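PDB 2CZD: orotidine 5'-phosphate decarboxylase from Pyrococcus horikoshii, which probably catalyses the decarboxylation of orotidine 5'-monophosphate to UMP, the last step of de novo UMP synthesis. Local coordinates for residues E126-E130 with I131-G135. Numbering follows the deposited sequence.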
ATOM      1  N   GLU B 126      15.480 -14.772   0.279  1.00  9.06           N
ATOM      2  CA  GLU B 126      16.886 -14.400   0.185  1.00 11.28           C
ATOM      3  C   GLU B 126      17.023 -12.903   0.453  1.00 10.88           C
ATOM      4  O   GLU B 126      17.965 -12.482   1.120  1.00 11.93           O
ATOM      5  CB  GLU B 126      17.446 -14.727  -1.205  1.00 14.11           C
ATOM      6  CG  GLU B 126      17.419 -16.213  -1.524  1.00 20.35           C
ATOM      7  CD  GLU B 126      17.854 -16.516  -2.942  1.00 26.04           C
ATOM      8  OE1 GLU B 126      17.603 -15.682  -3.837  1.00 24.81           O
ATOM      9  OE2 GLU B 126      18.434 -17.605  -3.161  1.00 31.54           O
ATOM     10  N   VAL B 127      16.109 -12.084  -0.067  1.00 11.29           N
ATOM     11  CA  VAL B 127      16.209 -10.645   0.207  1.00  9.66           C
ATOM     12  C   VAL B 127      16.019 -10.398   1.707  1.00 10.78           C
ATOM     13  O   VAL B 127      16.747  -9.612   2.304  1.00  9.15           O
ATOM     14  CB  VAL B 127      15.154  -9.808  -0.579  1.00  7.92           C
ATOM     15  CG1 VAL B 127      15.299  -8.338  -0.230  1.00 11.12           C
ATOM     16  CG2 VAL B 127      15.298 -10.015  -2.082  1.00 10.61           C
ATOM     17  N   ALA B 128      15.035 -11.054   2.320  1.00  8.00           N
ATOM     18  CA  ALA B 128      14.834 -10.896   3.762  1.00 10.01           C
ATOM     19  C   ALA B 128      16.104 -11.348   4.523  1.00 10.22           C
ATOM     20  O   ALA B 128      16.485 -10.752   5.516  1.00 11.92           O
ATOM     21  CB  ALA B 128      13.620 -11.711   4.219  1.00  9.64           C
ATOM     22  N   ASN B 129      16.762 -12.404   4.060  1.00  9.17           N
ATOM     23  CA  ASN B 129      17.971 -12.843   4.751  1.00 10.59           C
ATOM     24  C   ASN B 129      19.063 -11.770   4.697  1.00 13.02           C
ATOM     25  O   ASN B 129      19.847 -11.628   5.636  1.00 14.78           O
ATOM     26  CB  ASN B 129      18.471 -14.150   4.145  1.00 10.26           C
ATOM     27  CG  ASN B 129      17.607 -15.324   4.530  1.00 11.51           C
ATOM     28  OD1 ASN B 129      16.814 -15.238   5.476  1.00 12.73           O
ATOM     29  ND2 ASN B 129      17.765 -16.431   3.819  1.00 11.85           N
ATOM     30  N   GLU B 130      19.102 -11.007   3.609  1.00 11.72           N
ATOM     31  CA  GLU B 130      20.100  -9.955   3.451  1.00 13.82           C
ATOM     32  C   GLU B 130      19.765  -8.774   4.350  1.00 11.26           C
ATOM     33  O   GLU B 130      20.623  -8.241   5.062  1.00 13.57           O
ATOM     34  CB  GLU B 130      20.126  -9.443   2.002  1.00 16.60           C
ATOM     35  CG  GLU B 130      20.662 -10.395   0.939  1.00 23.68           C
ATOM     36  CD  GLU B 130      20.653  -9.765  -0.467  1.00 29.27           C
ATOM     37  OE1 GLU B 130      20.983 -10.479  -1.436  1.00 30.46           O
ATOM     38  OE2 GLU B 130      20.318  -8.559  -0.611  1.00 32.29           O
ATOM     39  N   ILE B 131      18.497  -8.372   4.323  1.00  9.37           N
ATOM     40  CA  ILE B 131      18.055  -7.211   5.078  1.00  9.08           C
ATOM     41  C   ILE B 131      17.905  -7.429   6.580  1.00  8.97           C
ATOM     42  O   ILE B 131      18.119  -6.507   7.369  1.00  9.93           O
ATOM     43  CB  ILE B 131      16.734  -6.673   4.468  1.00  8.17           C
ATOM     44  CG1 ILE B 131      17.051  -5.986   3.128  1.00 13.31           C
ATOM     45  CG2 ILE B 131      16.048  -5.684   5.423  1.00 10.72           C
ATOM     46  CD1 ILE B 131      15.844  -5.486   2.375  1.00 15.75           C
ATOM     47  N   GLU B 132      17.572  -8.662   6.965  1.00  9.96           N
ATOM     48  CA  GLU B 132      17.356  -9.027   8.363  1.00 10.24           C
ATOM     49  C   GLU B 132      16.293  -8.161   9.067  1.00  8.33           C
ATOM     50  O   GLU B 132      16.583  -7.420  10.010  1.00 10.00           O
ATOM     51  CB  GLU B 132      18.677  -9.027   9.158  1.00 11.18           C
ATOM     52  CG  GLU B 132      19.693 -10.009   8.610  1.00 11.81           C
ATOM     53  CD  GLU B 132      21.039  -9.961   9.337  1.00 18.01           C
ATOM     54  OE1 GLU B 132      21.929 -10.746   8.958  1.00 18.99           O
ATOM     55  OE2 GLU B 132      21.216  -9.136  10.264  1.00 26.24           O
ATOM     56  N   PRO B 133      15.046  -8.210   8.572  1.00  9.24           N
ATOM     57  CA  PRO B 133      13.945  -7.451   9.181  1.00  8.13           C
ATOM     58  C   PRO B 133      13.606  -8.146  10.510  1.00  9.17           C
ATOM     59  O   PRO B 133      14.133  -9.220  10.816  1.00 10.43           O
ATOM     60  CB  PRO B 133      12.798  -7.642   8.183  1.00  9.08           C
ATOM     61  CG  PRO B 133      13.046  -9.058   7.692  1.00  8.23           C
ATOM     62  CD  PRO B 133      14.555  -9.047   7.459  1.00  9.08           C
ATOM     63  N   PHE B 134      12.727  -7.536  11.290  1.00  9.20           N
ATOM     64  CA  PHE B 134      12.295  -8.177  12.533  1.00  9.33           C
ATOM     65  C   PHE B 134      11.658  -9.527  12.203  1.00 11.04           C
ATOM     66  O   PHE B 134      11.877 -10.517  12.901  1.00 10.38           O
ATOM     67  CB  PHE B 134      11.267  -7.299  13.258  1.00  9.27           C
ATOM     68  CG  PHE B 134      10.597  -7.986  14.433  1.00  8.83           C
ATOM     69  CD1 PHE B 134       9.321  -8.530  14.311  1.00  9.10           C
ATOM     70  CD2 PHE B 134      11.249  -8.084  15.659  1.00  9.39           C
ATOM     71  CE1 PHE B 134       8.689  -9.158  15.382  1.00  9.95           C
ATOM     72  CE2 PHE B 134      10.631  -8.708  16.738  1.00 11.81           C
ATOM     73  CZ  PHE B 134       9.344  -9.249  16.604  1.00 10.39           C
ATOM     74  N   GLY B 135      10.855  -9.558  11.144  1.00  8.54           N
ATOM     75  CA  GLY B 135      10.211 -10.806  10.776  1.00  9.72           C
ATOM     76  C   GLY B 135       9.611 -10.817   9.391  1.00  9.64           C
ATOM     77  O   GLY B 135       9.751  -9.854   8.634  1.00  9.18           O
TER
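The flat peptide group between Ala128 and Asn129 meets the following turn at its oxygen: Pro133 CD lies 3.2 Å from Ala128 O. The same oxygen accepts the N-H of Glu132, and Glu132 N, 2.8 Å from Ala128 O, lies 22° out of the carbonyl plane. Ala128 is buried, and its small methyl makes an apolar touch, CB to Pro133 CD 4.3 Å. The puckered proline ring also packs on Ile102 and Met104 of strand 101-105. One residue earlier in the turn, Ile131 N bonds to Val127 O at 2.9 Å, nearly straight.

Beside that bond the side chains of Val127 and Ile131 run alongside each other, Val127 CG1 to Ile131 CD1 3.9 Å. A chi1 of 179° puts Val127 CG1 opposite the amide N, and Ile131 reaches it through an extended CG1-CD1 arm. Branched apolar residues suit a flank that packs on helix 90-97 and, at Val127, on strand 101-105 and Phe116 of the second subunit. The extended chain of Glu130 carries OE2 to a salt bridge with Arg90 NE. Asn129 OD1 takes a hydrogen bond from Lys154 N and ND2 gives one to Arg152 O, which fixes how the amide is turned.

Glu132 CG passes 3.4 Å from Asn129 O; the residue is exposed, which suits its charged end. Its positive phi (56°) is unusual for a non-glycine residue, and Pro133, having no N-H, cannot continue the helical bonding. This is a helix C-cap of the left-handed (alpha-L) type, closed by a proline, here in the alpha-to-beta turn that carries helix 121-131 into strand 135-137 of the TIM barrel.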